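Peptide chain release factor subunit 1 (PDB 3AGK) probably directs the termination of translation in response to the stop codons UAA, UAG and UGA, as the codon-specific subunit of a heterodimer whose partner binds GTP. Local coordinates at residues 9-14 against 89-94; 50-55 against 76-81; 205-210 against 242-247; 265-270 against 274-279; 290-293 against 299-302. All coordinates share one frame; numbering follows the deposited sequence.

In the fold
The five contacts are spread over the three domains of an eRF1-family chain. Contact 2 is nested inside the loop that contact 1 closes, their centres about 19 Å apart; 1 lies beside the antiparallel sheet of the first domain, 2 between the helices 45-58 and 65-82. Contacts 3, 4 and 5 then follow in series. Contacts 3 and 4, also about 19 Å apart between centres, belong to the middle domain and its five-stranded mixed sheet. Contact 5 reaches the sheet of the third domain. Helix 277-294 serves both 4 and 5, whose centres are about 24 Å apart, so a single helix links the last two domains. Contacts 2 and 5, with centres about 59 Å apart, reflect an extended, multi-domain molecule.

Contact 1 (9-14 against 89-94); sequences RLTISK and PPNGLV
Leu-10 meets Pro-89 and Leu-93 where the N-terminal segment passes a type I beta turn, Pro-89 to Gly-92, that leads into strand 93-98 of the antiparallel sheet of the first eRF1 domain. The turn is closed by Gly-92 N bonding to Pro-89 O at 3.1 Å, and the positive phi of Gly-92 (85°) is a backbone setting that favours glycine.

The apolar part of the contact belongs to Leu-10. Leu-10 CB lies 4.5 Å from Pro-89 CG. Leu-10 CG is 4.4 Å from Leu-93 CD2. The Leu-93 side chain leaves its backbone at an angle to the N-terminal segment; with chi2 at 178° CD1 continues the chain, and the other branch, CD2, is the one that turns to Leu-10. Separations of this size, with 156 Å² buried in total, describe loose van der Waals packing.

The polar part is held from outside. Segment 9-14 runs beside Ser-112, to which Leu-10 and Ile-12 make backbone hydrogen bonds, and Gly-92 O bonds to the hydroxyl of the same serine. Ser-112 therefore ties both segments to the stretch that follows strand 107-111. The Asn-91 amide uses its ND2 to bond to Pro-113 O, which holds the group beside Thr-11. Across the contact the same nitrogen has a methyl as its neighbour: Thr-11 CG2 stands 4.3 Å from Asn-91 ND2.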
# COMPACT_ATOMS: atom_id res chain seq x y z
N ARG A 9 26.46 11.71 4.37
CA ARG A 9 26.76 10.28 4.28
C ARG A 9 25.65 9.41 4.87
O ARG A 9 25.60 8.21 4.59
CB ARG A 9 28.09 9.92 4.97
CG ARG A 9 29.36 10.39 4.28
CD ARG A 9 30.57 9.81 5.02
NE ARG A 9 31.85 10.25 4.48
CZ ARG A 9 32.67 9.50 3.74
NH1 ARG A 9 32.35 8.25 3.44
NH2 ARG A 9 33.81 10.00 3.30
N LEU A 10 24.79 10.00 5.69
CA LEU A 10 23.65 9.30 6.29
C LEU A 10 22.52 8.99 5.30
O LEU A 10 21.60 8.24 5.62
CB LEU A 10 23.03 10.11 7.44
CG LEU A 10 23.49 9.99 8.90
CD1 LEU A 10 23.86 8.56 9.27
CD2 LEU A 10 24.65 10.92 9.15
N THR A 11 22.56 9.60 4.12
CA THR A 11 21.45 9.48 3.17
C THR A 11 21.34 8.09 2.53
O THR A 11 22.34 7.47 2.19
CB THR A 11 21.49 10.58 2.08
OG1 THR A 11 21.59 11.86 2.70
CG2 THR A 11 20.22 10.54 1.23
N ILE A 12 20.11 7.60 2.40
CA ILE A 12 19.84 6.32 1.76
C ILE A 12 18.85 6.52 0.62
O ILE A 12 18.07 7.46 0.63
CB ILE A 12 19.25 5.29 2.74
CG1 ILE A 12 17.87 5.75 3.23
CG2 ILE A 12 20.22 5.03 3.91
CD1 ILE A 12 17.22 4.80 4.22
N SER A 13 18.89 5.62 -0.35
CA SER A 13 18.01 5.72 -1.51
C SER A 13 16.63 5.20 -1.16
O SER A 13 16.42 4.63 -0.10
CB SER A 13 18.57 4.87 -2.64
OG SER A 13 18.63 3.51 -2.24
N LYS A 14 15.69 5.37 -2.09
CA LYS A 14 14.37 4.78 -1.97
C LYS A 14 14.43 3.26 -2.00
O LYS A 14 13.60 2.59 -1.39
CB LYS A 14 13.45 5.30 -3.08
CG LYS A 14 13.27 6.80 -3.05
CD LYS A 14 12.25 7.27 -4.07
CE LYS A 14 12.12 8.79 -4.04
NZ LYS A 14 10.98 9.28 -4.86
N PRO A 89 21.56 16.67 8.25
CA PRO A 89 21.88 16.56 6.82
C PRO A 89 20.90 17.40 6.00
O PRO A 89 19.95 17.96 6.55
CB PRO A 89 21.66 15.07 6.52
CG PRO A 89 21.74 14.40 7.81
CD PRO A 89 21.26 15.36 8.84
N PRO A 90 21.13 17.47 4.69
CA PRO A 90 20.32 18.35 3.84
C PRO A 90 18.89 17.85 3.68
O PRO A 90 18.00 18.66 3.42
CB PRO A 90 21.05 18.30 2.49
CG PRO A 90 22.42 17.72 2.81
CD PRO A 90 22.19 16.79 3.93
N ASN A 91 18.68 16.54 3.83
CA ASN A 91 17.34 15.98 3.71
C ASN A 91 16.72 15.70 5.07
O ASN A 91 15.67 15.07 5.16
CB ASN A 91 17.36 14.69 2.90
CG ASN A 91 17.42 14.94 1.41
OD1 ASN A 91 17.40 16.08 0.96
ND2 ASN A 91 17.48 13.86 0.64
N GLY A 92 17.40 16.16 6.13
CA GLY A 92 16.96 15.90 7.49
C GLY A 92 17.44 14.57 8.05
O GLY A 92 18.25 13.86 7.42
N LEU A 93 16.94 14.24 9.24
CA LEU A 93 17.27 13.00 9.94
C LEU A 93 16.00 12.29 10.35
O LEU A 93 14.99 12.94 10.63
CB LEU A 93 18.03 13.32 11.21
CG LEU A 93 19.54 13.43 11.28
CD1 LEU A 93 19.90 13.80 12.71
CD2 LEU A 93 20.17 12.11 10.89
N VAL A 94 16.04 10.96 10.43
CA VAL A 94 14.99 10.24 11.15
C VAL A 94 15.59 9.15 12.05
O VAL A 94 16.54 8.46 11.66
CB VAL A 94 13.89 9.65 10.22
CG1 VAL A 94 13.84 10.38 8.88
CG2 VAL A 94 14.09 8.18 10.01

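Contact 2 (50-55 against 76-81); sequences TLLRQE and SAAMDR
Leu-52 and Met-79 both start with CG anti to their own carbonyl carbon, at the same chi1 of -68°, and this sends each side chain into the gap between their helices. The Met-79 chain stays extended through chi2, then bends at chi3 (-121°), which turns its terminal methyl back onto the opposing backbone.

The two side chains slide past each other in opposite directions, so that they touch along their lengths. Leu-52 CD1 lies 3.9 Å from Met-79 CG, and Leu-52 CB is 4.0 Å from that same CG. Farther out, Met-79 CE comes to 3.8 Å from Leu-52 O, a van der Waals approach of a methyl to a helix carbonyl. The sulfur has a different neighbour: Met-79 SD is 4.1 Å from Arg-53 CG, so the aliphatic stem of the arginine flanks the thioether on the solvent side, where Arg-53 is exposed. On the buried side, Leu-52 CD1 also reaches Ala-78 CB at 4.2 Å.

Met-49 and Tyr-56 of helix 45-58 also touch Met-79, and Tyr-122 of strand 121-125 touches Leu-52, placing the pair against the sheet. The segment axes approach to 10.3 Å. The angle of 162° between their directions makes this an antiparallel helix pair, its gap bridged by Leu-52 and Met-79; both helices pack on the antiparallel sheet of the first eRF1 domain.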
# COMPACT_ATOMS: atom_id res chain seq x y z
N THR A 50 17.04 20.03 23.30
CA THR A 50 16.22 20.61 24.36
C THR A 50 14.87 19.89 24.48
O THR A 50 14.43 19.54 25.57
CB THR A 50 16.00 22.12 24.14
OG1 THR A 50 17.25 22.79 24.24
CG2 THR A 50 15.03 22.69 25.20
N LEU A 51 14.22 19.65 23.34
CA LEU A 51 12.95 18.93 23.33
C LEU A 51 13.08 17.50 23.90
O LEU A 51 12.28 17.08 24.72
CB LEU A 51 12.36 18.90 21.91
CG LEU A 51 10.99 18.22 21.75
CD1 LEU A 51 10.23 18.78 20.55
CD2 LEU A 51 11.15 16.71 21.63
N LEU A 52 14.09 16.75 23.47
CA LEU A 52 14.30 15.41 24.01
C LEU A 52 14.60 15.46 25.50
O LEU A 52 14.16 14.59 26.25
CB LEU A 52 15.45 14.70 23.28
CG LEU A 52 15.21 14.33 21.82
CD1 LEU A 52 16.42 13.63 21.24
CD2 LEU A 52 13.95 13.47 21.68
N ARG A 53 15.36 16.47 25.92
CA ARG A 53 15.71 16.62 27.33
C ARG A 53 14.46 16.88 28.18
O ARG A 53 14.34 16.38 29.29
CB ARG A 53 16.73 17.76 27.50
CG ARG A 53 18.18 17.28 27.42
CD ARG A 53 19.17 18.43 27.34
NE ARG A 53 20.51 17.88 27.14
CZ ARG A 53 21.58 18.60 26.81
NH1 ARG A 53 21.47 19.91 26.63
NH2 ARG A 53 22.76 18.01 26.66
N GLN A 54 13.53 17.67 27.63
CA GLN A 54 12.23 17.92 28.28
C GLN A 54 11.43 16.64 28.38
O GLN A 54 10.93 16.28 29.46
CB GLN A 54 11.40 18.91 27.47
CG GLN A 54 12.03 20.27 27.29
CD GLN A 54 11.05 21.26 26.71
OE1 GLN A 54 11.42 22.35 26.27
NE2 GLN A 54 9.77 20.90 26.73
N GLU A 55 11.30 15.96 27.25
CA GLU A 55 10.63 14.67 27.20
C GLU A 55 11.24 13.72 28.23
O GLU A 55 10.53 12.93 28.85
CB GLU A 55 10.70 14.07 25.78
CG GLU A 55 9.69 14.70 24.81
CD GLU A 55 8.29 14.79 25.43
OE1 GLU A 55 7.78 13.74 25.89
OE2 GLU A 55 7.71 15.89 25.46
N SER A 76 17.70 8.45 25.62
CA SER A 76 19.14 8.63 25.80
C SER A 76 19.89 8.19 24.55
O SER A 76 20.88 8.82 24.15
CB SER A 76 19.65 7.84 26.99
OG SER A 76 18.90 8.19 28.13
N ALA A 77 19.41 7.11 23.95
CA ALA A 77 20.05 6.59 22.75
C ALA A 77 19.96 7.61 21.63
O ALA A 77 20.94 7.88 20.94
CB ALA A 77 19.42 5.27 22.33
N ALA A 78 18.78 8.21 21.46
CA ALA A 78 18.60 9.22 20.43
C ALA A 78 19.47 10.46 20.68
O ALA A 78 20.10 10.99 19.75
CB ALA A 78 17.13 9.59 20.30
N MET A 79 19.54 10.90 21.94
CA MET A 79 20.43 12.01 22.30
C MET A 79 21.89 11.70 21.99
O MET A 79 22.61 12.56 21.48
CB MET A 79 20.31 12.41 23.77
CG MET A 79 18.96 13.06 24.12
SD MET A 79 18.82 13.58 25.86
CE MET A 79 17.38 12.63 26.35
N ASP A 80 22.33 10.48 22.33
CA ASP A 80 23.67 10.01 22.00
C ASP A 80 23.94 10.17 20.52
O ASP A 80 24.97 10.69 20.10
CB ASP A 80 23.81 8.52 22.34
CG ASP A 80 24.08 8.28 23.80
OD1 ASP A 80 24.59 9.21 24.46
OD2 ASP A 80 23.79 7.16 24.28
N ARG A 81 22.99 9.69 19.73
CA ARG A 81 23.08 9.71 18.28
C ARG A 81 23.23 11.15 17.78
O ARG A 81 24.05 11.42 16.89
CB ARG A 81 21.82 9.05 17.71
CG ARG A 81 22.04 7.87 16.76
CD ARG A 81 23.14 6.93 17.21
NE ARG A 81 22.92 6.44 18.57
CZ ARG A 81 22.65 5.17 18.88
NH1 ARG A 81 22.56 4.25 17.93
NH2 ARG A 81 22.47 4.83 20.14

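Contact 3 (205-210 against 242-247); sequences EASNLL and YRLKKI
Leu-244 of the short helix 242-245 packs against the long helix 188-215 in the middle domain of the eRF1 family fold, beside the five-stranded mixed sheet. Its side chain meets the helix surface formed by Ala-206, Ser-207 and Leu-210, and of the residues in 242-247 it alone touches segment 205-210.

CG of Leu-244 lies anti to its carbonyl carbon (chi1 -63°), and the extended chi2 holds the isobutyl group out toward the long helix. Both methyls are then used. Leu-244 CD1 comes to 3.7 Å from Leu-210 CB, and Leu-244 CD2 lies 3.8 Å from the same CB, so the fork of one leucine straddles the first side-chain carbon of the other. Leu-244 CD1 also rests on the helix backbone, at Ser-207 CA (4.0 Å) and Ala-206 O (4.1 Å). The contact thus combines side-chain packing with a methyl resting on the helix backbone.

Leu-219 of strand 219-226 touches both leucines, and Ile-155 of strand 152-159 touches Ala-206 and Leu-210, which places this apolar layer against the sheet. Polar links flank it. The Ser-207 hydroxyl bonds to Gly-203 O within its own helix and to Asp-241 N just before the short helix, while Arg-243 forms salt bridges with Glu-215 and Asp-241. The bridge to Glu-215 ties the short helix to the long one, whereas that to Asp-241 is local. Beside the apolar layer, Ser-207 OG stands 4.2 Å from Leu-244 CD1.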
# COMPACT_ATOMS: atom_id res chain seq x y z
N GLU A 205 -17.88 10.10 2.11
CA GLU A 205 -17.04 8.97 2.45
C GLU A 205 -15.87 8.84 1.45
O GLU A 205 -14.71 8.77 1.85
CB GLU A 205 -17.88 7.70 2.46
CG GLU A 205 -17.21 6.57 3.16
CD GLU A 205 -16.90 6.90 4.60
OE1 GLU A 205 -15.74 7.26 4.89
OE2 GLU A 205 -17.83 6.82 5.44
N ALA A 206 -16.18 8.82 0.16
CA ALA A 206 -15.15 8.71 -0.88
C ALA A 206 -14.12 9.83 -0.75
O ALA A 206 -12.92 9.59 -0.73
CB ALA A 206 -15.79 8.74 -2.27
N SER A 207 -14.62 11.06 -0.64
CA SER A 207 -13.74 12.23 -0.50
C SER A 207 -12.82 12.17 0.73
O SER A 207 -11.63 12.51 0.64
CB SER A 207 -14.56 13.52 -0.52
OG SER A 207 -15.23 13.69 -1.77
N ASN A 208 -13.36 11.76 1.87
CA ASN A 208 -12.52 11.62 3.07
C ASN A 208 -11.41 10.60 2.87
O ASN A 208 -10.29 10.77 3.38
CB ASN A 208 -13.36 11.23 4.28
CG ASN A 208 -14.23 12.38 4.78
OD1 ASN A 208 -15.17 12.15 5.52
ND2 ASN A 208 -13.91 13.61 4.36
N LEU A 209 -11.71 9.54 2.13
CA LEU A 209 -10.74 8.47 1.90
C LEU A 209 -9.74 8.78 0.78
O LEU A 209 -8.57 8.43 0.89
CB LEU A 209 -11.45 7.16 1.60
CG LEU A 209 -12.21 6.59 2.81
CD1 LEU A 209 -13.21 5.56 2.36
CD2 LEU A 209 -11.23 6.01 3.84
N LEU A 210 -10.19 9.45 -0.27
CA LEU A 210 -9.39 9.53 -1.50
C LEU A 210 -8.68 10.88 -1.70
O LEU A 210 -7.57 10.93 -2.23
CB LEU A 210 -10.26 9.19 -2.73
CG LEU A 210 -10.34 7.77 -3.31
CD1 LEU A 210 -9.65 6.69 -2.45
CD2 LEU A 210 -11.77 7.36 -3.70
N TYR A 242 -14.44 17.97 -5.95
CA TYR A 242 -13.87 18.41 -7.22
C TYR A 242 -12.44 17.92 -7.47
O TYR A 242 -12.07 17.67 -8.62
CB TYR A 242 -13.93 19.94 -7.34
CG TYR A 242 -12.90 20.66 -6.49
CD1 TYR A 242 -13.13 20.91 -5.14
CD2 TYR A 242 -11.70 21.09 -7.05
CE1 TYR A 242 -12.18 21.58 -4.37
CE2 TYR A 242 -10.75 21.76 -6.28
CZ TYR A 242 -11.00 22.00 -4.94
OH TYR A 242 -10.06 22.66 -4.18
N ARG A 243 -11.63 17.80 -6.42
CA ARG A 243 -10.28 17.24 -6.58
C ARG A 243 -10.32 15.83 -7.15
O ARG A 243 -9.42 15.43 -7.88
CB ARG A 243 -9.48 17.23 -5.28
CG ARG A 243 -9.11 18.61 -4.79
CD ARG A 243 -9.92 18.96 -3.58
NE ARG A 243 -9.10 19.05 -2.39
CZ ARG A 243 -9.61 19.16 -1.16
NH1 ARG A 243 -8.80 19.25 -0.11
NH2 ARG A 243 -10.92 19.16 -0.99
N LEU A 244 -11.37 15.08 -6.80
CA LEU A 244 -11.52 13.73 -7.34
C LEU A 244 -12.17 13.78 -8.73
O LEU A 244 -11.84 12.99 -9.62
CB LEU A 244 -12.34 12.87 -6.40
CG LEU A 244 -11.74 12.63 -5.01
CD1 LEU A 244 -12.55 11.58 -4.27
CD2 LEU A 244 -10.29 12.19 -5.14
N LYS A 245 -13.11 14.70 -8.90
CA LYS A 245 -13.77 14.82 -10.18
C LYS A 245 -12.73 15.09 -11.28
O LYS A 245 -12.83 14.54 -12.39
CB LYS A 245 -14.81 15.94 -10.13
CG LYS A 245 -16.22 15.48 -9.73
CD LYS A 245 -17.14 15.71 -10.94
CE LYS A 245 -18.61 15.59 -10.62
NZ LYS A 245 -19.18 16.87 -10.14
N LYS A 246 -11.74 15.92 -10.97
CA LYS A 246 -10.67 16.26 -11.91
C LYS A 246 -9.97 15.06 -12.55
O LYS A 246 -9.54 15.12 -13.70
CB LYS A 246 -9.61 17.12 -11.22
CG LYS A 246 -8.39 17.38 -12.08
CD LYS A 246 -7.36 18.24 -11.37
CE LYS A 246 -6.13 18.40 -12.23
NZ LYS A 246 -5.17 19.36 -11.61
N ILE A 247 -9.84 13.97 -11.79
CA ILE A 247 -9.04 12.82 -12.21
C ILE A 247 -9.91 11.58 -12.36
O ILE A 247 -9.44 10.44 -12.22
CB ILE A 247 -7.89 12.52 -11.23
CG1 ILE A 247 -8.45 12.30 -9.82
CG2 ILE A 247 -6.87 13.67 -11.22
CD1 ILE A 247 -7.41 11.82 -8.84

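Contact 4 (265-270 against 274-279); sequences EAVMKA and VEAQMY
Val-267 and Met-268 meet the ring of Tyr-279 where helix 259-269 ends and the chain turns, through a 3-10 segment at 274-276, into helix 277-294. This connection between two successive helices lies at the passage from the second to the third domain of the eRF1 family fold.

Val-267 and Tyr-279 cross at about a right angle. In both residues the leading carbon is anti to the backbone N: CG1 of the valine at chi1 174°, CG of the tyrosine at -177°. Those settings bring Val-267 CG1 to 3.4 Å from Tyr-279 CD1, in an oblique approach to the ring. Val-267 CG1 is also 4.0 Å from Ala-276 CB, so this methyl fills the angle between the alanine and the ring.

Met-268 also crosses the tyrosine nearly perpendicularly. Its CB bond is not aimed across the contact, but bends at chi2 and chi3 fold the chain back and bring the sulfur beside the aromatic group. Met-268 SD lies 5.1 Å from the centroid of the Tyr-279 ring, 71° off the ring normal, an obliquely placed Met-aromatic contact.

Ile-145 of strand 142-149 backs Val-267, and Leu-349 from a loop of the third domain touches Tyr-279, so the ring joins parts of both domains. Arg-280 NH2 bonds to Ala-270 O, tying the residue just after helix 259-269 to helix 277-294. At the sulfur, Met-268 SD is 4.0 Å from Tyr-279 CE1.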
# COMPACT_ATOMS: atom_id res chain seq x y z
N GLU A 265 -13.97 -6.51 -10.90
CA GLU A 265 -14.64 -6.36 -12.19
C GLU A 265 -14.42 -4.98 -12.81
O GLU A 265 -14.16 -4.86 -14.01
CB GLU A 265 -16.14 -6.67 -12.09
CG GLU A 265 -16.86 -6.43 -13.43
CD GLU A 265 -18.27 -7.01 -13.51
OE1 GLU A 265 -18.97 -7.08 -12.47
OE2 GLU A 265 -18.68 -7.37 -14.64
N ALA A 266 -14.50 -3.93 -11.99
CA ALA A 266 -14.31 -2.57 -12.49
C ALA A 266 -12.88 -2.36 -13.00
O ALA A 266 -12.66 -1.71 -14.03
CB ALA A 266 -14.63 -1.58 -11.42
N VAL A 267 -11.92 -2.88 -12.25
CA VAL A 267 -10.53 -2.77 -12.64
C VAL A 267 -10.24 -3.55 -13.94
O VAL A 267 -9.58 -3.05 -14.85
CB VAL A 267 -9.59 -3.20 -11.48
CG1 VAL A 267 -8.13 -3.24 -11.93
CG2 VAL A 267 -9.76 -2.22 -10.29
N MET A 268 -10.75 -4.78 -14.03
CA MET A 268 -10.55 -5.53 -15.26
C MET A 268 -11.19 -4.83 -16.45
O MET A 268 -10.70 -4.95 -17.56
CB MET A 268 -11.08 -6.97 -15.13
CG MET A 268 -10.42 -7.78 -14.02
SD MET A 268 -8.61 -7.89 -14.17
CE MET A 268 -8.40 -8.76 -15.75
N LYS A 269 -12.28 -4.11 -16.24
CA LYS A 269 -13.02 -3.55 -17.38
C LYS A 269 -12.58 -2.15 -17.72
O LYS A 269 -12.92 -1.64 -18.79
CB LYS A 269 -14.52 -3.60 -17.14
CG LYS A 269 -15.09 -4.98 -17.27
CD LYS A 269 -16.56 -5.02 -16.96
CE LYS A 269 -17.40 -4.44 -18.08
NZ LYS A 269 -18.79 -4.98 -18.01
N ALA A 270 -11.84 -1.52 -16.82
CA ALA A 270 -11.35 -0.16 -17.05
C ALA A 270 -10.11 -0.19 -17.96
O ALA A 270 -9.03 0.28 -17.60
CB ALA A 270 -11.04 0.53 -15.73
N VAL A 274 -4.22 3.16 -17.30
CA VAL A 274 -2.90 2.56 -17.45
C VAL A 274 -2.38 1.99 -16.14
O VAL A 274 -1.73 0.94 -16.13
CB VAL A 274 -1.88 3.61 -17.92
CG1 VAL A 274 -0.49 3.06 -17.83
CG2 VAL A 274 -2.19 4.04 -19.33
N GLU A 275 -2.65 2.70 -15.05
CA GLU A 275 -2.21 2.30 -13.71
C GLU A 275 -2.85 0.98 -13.28
O GLU A 275 -2.49 0.41 -12.25
CB GLU A 275 -2.53 3.41 -12.70
CG GLU A 275 -1.76 4.71 -12.89
CD GLU A 275 -2.34 5.59 -13.99
OE1 GLU A 275 -3.36 5.21 -14.61
OE2 GLU A 275 -1.77 6.68 -14.23
N ALA A 276 -3.81 0.50 -14.06
CA ALA A 276 -4.47 -0.76 -13.75
C ALA A 276 -3.91 -1.96 -14.52
O ALA A 276 -4.37 -3.08 -14.34
CB ALA A 276 -5.96 -0.62 -14.01
N GLN A 277 -2.91 -1.74 -15.37
CA GLN A 277 -2.39 -2.83 -16.21
C GLN A 277 -1.66 -3.91 -15.41
O GLN A 277 -1.78 -5.11 -15.69
CB GLN A 277 -1.49 -2.29 -17.33
CG GLN A 277 -1.26 -3.31 -18.45
CD GLN A 277 -2.57 -3.80 -19.04
OE1 GLN A 277 -3.43 -3.00 -19.43
NE2 GLN A 277 -2.75 -5.11 -19.08
N MET A 278 -0.92 -3.48 -14.39
CA MET A 278 -0.18 -4.43 -13.60
C MET A 278 -1.12 -5.45 -12.93
O MET A 278 -0.83 -6.64 -12.87
CB MET A 278 0.68 -3.71 -12.58
CG MET A 278 1.59 -4.61 -11.81
SD MET A 278 2.71 -3.67 -10.74
CE MET A 278 2.94 -4.84 -9.42
N TYR A 279 -2.26 -4.96 -12.45
CA TYR A 279 -3.28 -5.80 -11.84
C TYR A 279 -3.94 -6.71 -12.88
O TYR A 279 -4.11 -7.91 -12.64
CB TYR A 279 -4.34 -4.94 -11.12
CG TYR A 279 -5.39 -5.78 -10.41
CD1 TYR A 279 -6.55 -6.14 -11.06
CD2 TYR A 279 -5.16 -6.26 -9.13
CE1 TYR A 279 -7.50 -6.93 -10.44
CE2 TYR A 279 -6.10 -7.06 -8.50
CZ TYR A 279 -7.28 -7.39 -9.16
OH TYR A 279 -8.23 -8.19 -8.56

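Contact 5 (290-293 against 299-302); sequences KLHL and MIVY
The imidazole of His-292 carries Met-299 CB over one face: the carbon stands 3.3 Å above the ring plane, offset toward the rim. Met-299 CB is 3.8 Å from the centroid of the His-292 ring, at 28° off the normal, which is CH-pi geometry. The nearest ring atom is His-292 ND1, 3.4 Å from Met-299 CB. Ile-300 CG2 approaches the same ring obliquely, while its closer partner is the stem, His-292 CB, at 3.6 Å. The phenol ring of Tyr-302 has a looser neighbour, with Leu-293 CD2 lying obliquely 4.5 Å from Tyr-302 CE2.

His-292 CG is anti to the carbonyl carbon (chi1 -68°), which directs the ring across to Met-299 and the start of the strand. Ile-300 holds CG1 in the crowded position between its backbone N and carbonyl carbon, leaving CG2 to slide alongside the histidine and CD1 to reach the leucine. Leu-293 crosses Ile-300 at about a right angle, and Leu-293 CD2 comes to 3.2 Å from Ile-300 CD1, too short for two methyls and doubtful as a measure of fit.

Helix 277-294 is here laid against strand 300-302, an outermost strand of the third-domain sheet. Met-299 and Val-301 pair through their backbones with Leu-366 and Gly-364 of strand 362-366. Trp-354 and Phe-359 of helix 352-359 touch Leu-293, and the rings of Phe-359 and Tyr-302 meet edge-to-face.

The contact between these segments thus rests on van der Waals contact and one CH-pi contact at a partly exposed surface, the histidine offering its ring face to an apolar neighbour.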
# COMPACT_ATOMS: atom_id res chain seq x y z
N LYS A 290 -4.88 -21.23 -15.30
CA LYS A 290 -5.95 -22.15 -14.92
C LYS A 290 -6.62 -22.80 -16.13
O LYS A 290 -6.98 -23.98 -16.08
CB LYS A 290 -6.98 -21.46 -14.03
CG LYS A 290 -7.57 -22.38 -12.98
CD LYS A 290 -8.21 -23.63 -13.62
CE LYS A 290 -8.11 -24.85 -12.73
NZ LYS A 290 -8.47 -26.10 -13.47
N LEU A 291 -6.76 -22.04 -17.20
CA LEU A 291 -7.28 -22.54 -18.47
C LEU A 291 -6.44 -23.71 -19.02
O LEU A 291 -6.98 -24.71 -19.50
CB LEU A 291 -7.32 -21.40 -19.49
CG LEU A 291 -8.41 -21.37 -20.56
CD1 LEU A 291 -9.75 -21.76 -19.97
CD2 LEU A 291 -8.49 -19.99 -21.21
N HIS A 292 -5.12 -23.58 -18.95
CA HIS A 292 -4.24 -24.67 -19.36
C HIS A 292 -4.45 -25.89 -18.47
O HIS A 292 -4.48 -27.02 -18.96
CB HIS A 292 -2.76 -24.24 -19.34
CG HIS A 292 -2.41 -23.21 -20.37
ND1 HIS A 292 -2.45 -23.46 -21.72
CD2 HIS A 292 -1.99 -21.93 -20.24
CE1 HIS A 292 -2.08 -22.38 -22.39
NE2 HIS A 292 -1.80 -21.43 -21.51
N LEU A 293 -4.57 -25.66 -17.16
CA LEU A 293 -4.83 -26.74 -16.22
C LEU A 293 -6.12 -27.45 -16.58
O LEU A 293 -6.16 -28.68 -16.72
CB LEU A 293 -4.98 -26.20 -14.81
CG LEU A 293 -3.77 -26.09 -13.90
CD1 LEU A 293 -4.27 -25.68 -12.51
CD2 LEU A 293 -3.03 -27.39 -13.83
N MET A 299 0.76 -27.03 -21.18
CA MET A 299 1.47 -25.78 -21.41
C MET A 299 1.86 -25.08 -20.10
O MET A 299 2.00 -23.86 -20.06
CB MET A 299 0.62 -24.85 -22.28
CG MET A 299 1.40 -24.09 -23.33
SD MET A 299 2.18 -25.17 -24.54
CE MET A 299 3.02 -23.96 -25.55
N ILE A 300 2.02 -25.86 -19.05
CA ILE A 300 2.42 -25.32 -17.75
C ILE A 300 3.41 -26.25 -17.06
O ILE A 300 3.58 -27.41 -17.44
CB ILE A 300 1.22 -25.17 -16.81
CG1 ILE A 300 0.60 -26.54 -16.55
CG2 ILE A 300 0.20 -24.15 -17.36
CD1 ILE A 300 -0.73 -26.44 -15.89
N VAL A 301 4.06 -25.73 -16.03
CA VAL A 301 5.05 -26.49 -15.30
C VAL A 301 4.92 -26.10 -13.83
O VAL A 301 4.57 -24.97 -13.51
CB VAL A 301 6.46 -26.17 -15.80
CG1 VAL A 301 6.74 -24.67 -15.68
CG2 VAL A 301 7.51 -26.99 -15.06
N TYR A 302 5.16 -27.05 -12.93
CA TYR A 302 5.17 -26.76 -11.51
C TYR A 302 6.02 -27.81 -10.82
O TYR A 302 6.38 -28.82 -11.43
CB TYR A 302 3.76 -26.71 -10.92
CG TYR A 302 2.83 -27.82 -11.39
CD1 TYR A 302 2.73 -29.03 -10.69
CD2 TYR A 302 2.05 -27.65 -12.53
CE1 TYR A 302 1.89 -30.05 -11.13
CE2 TYR A 302 1.20 -28.65 -12.98
CZ TYR A 302 1.12 -29.84 -12.28
OH TYR A 302 0.26 -30.83 -12.74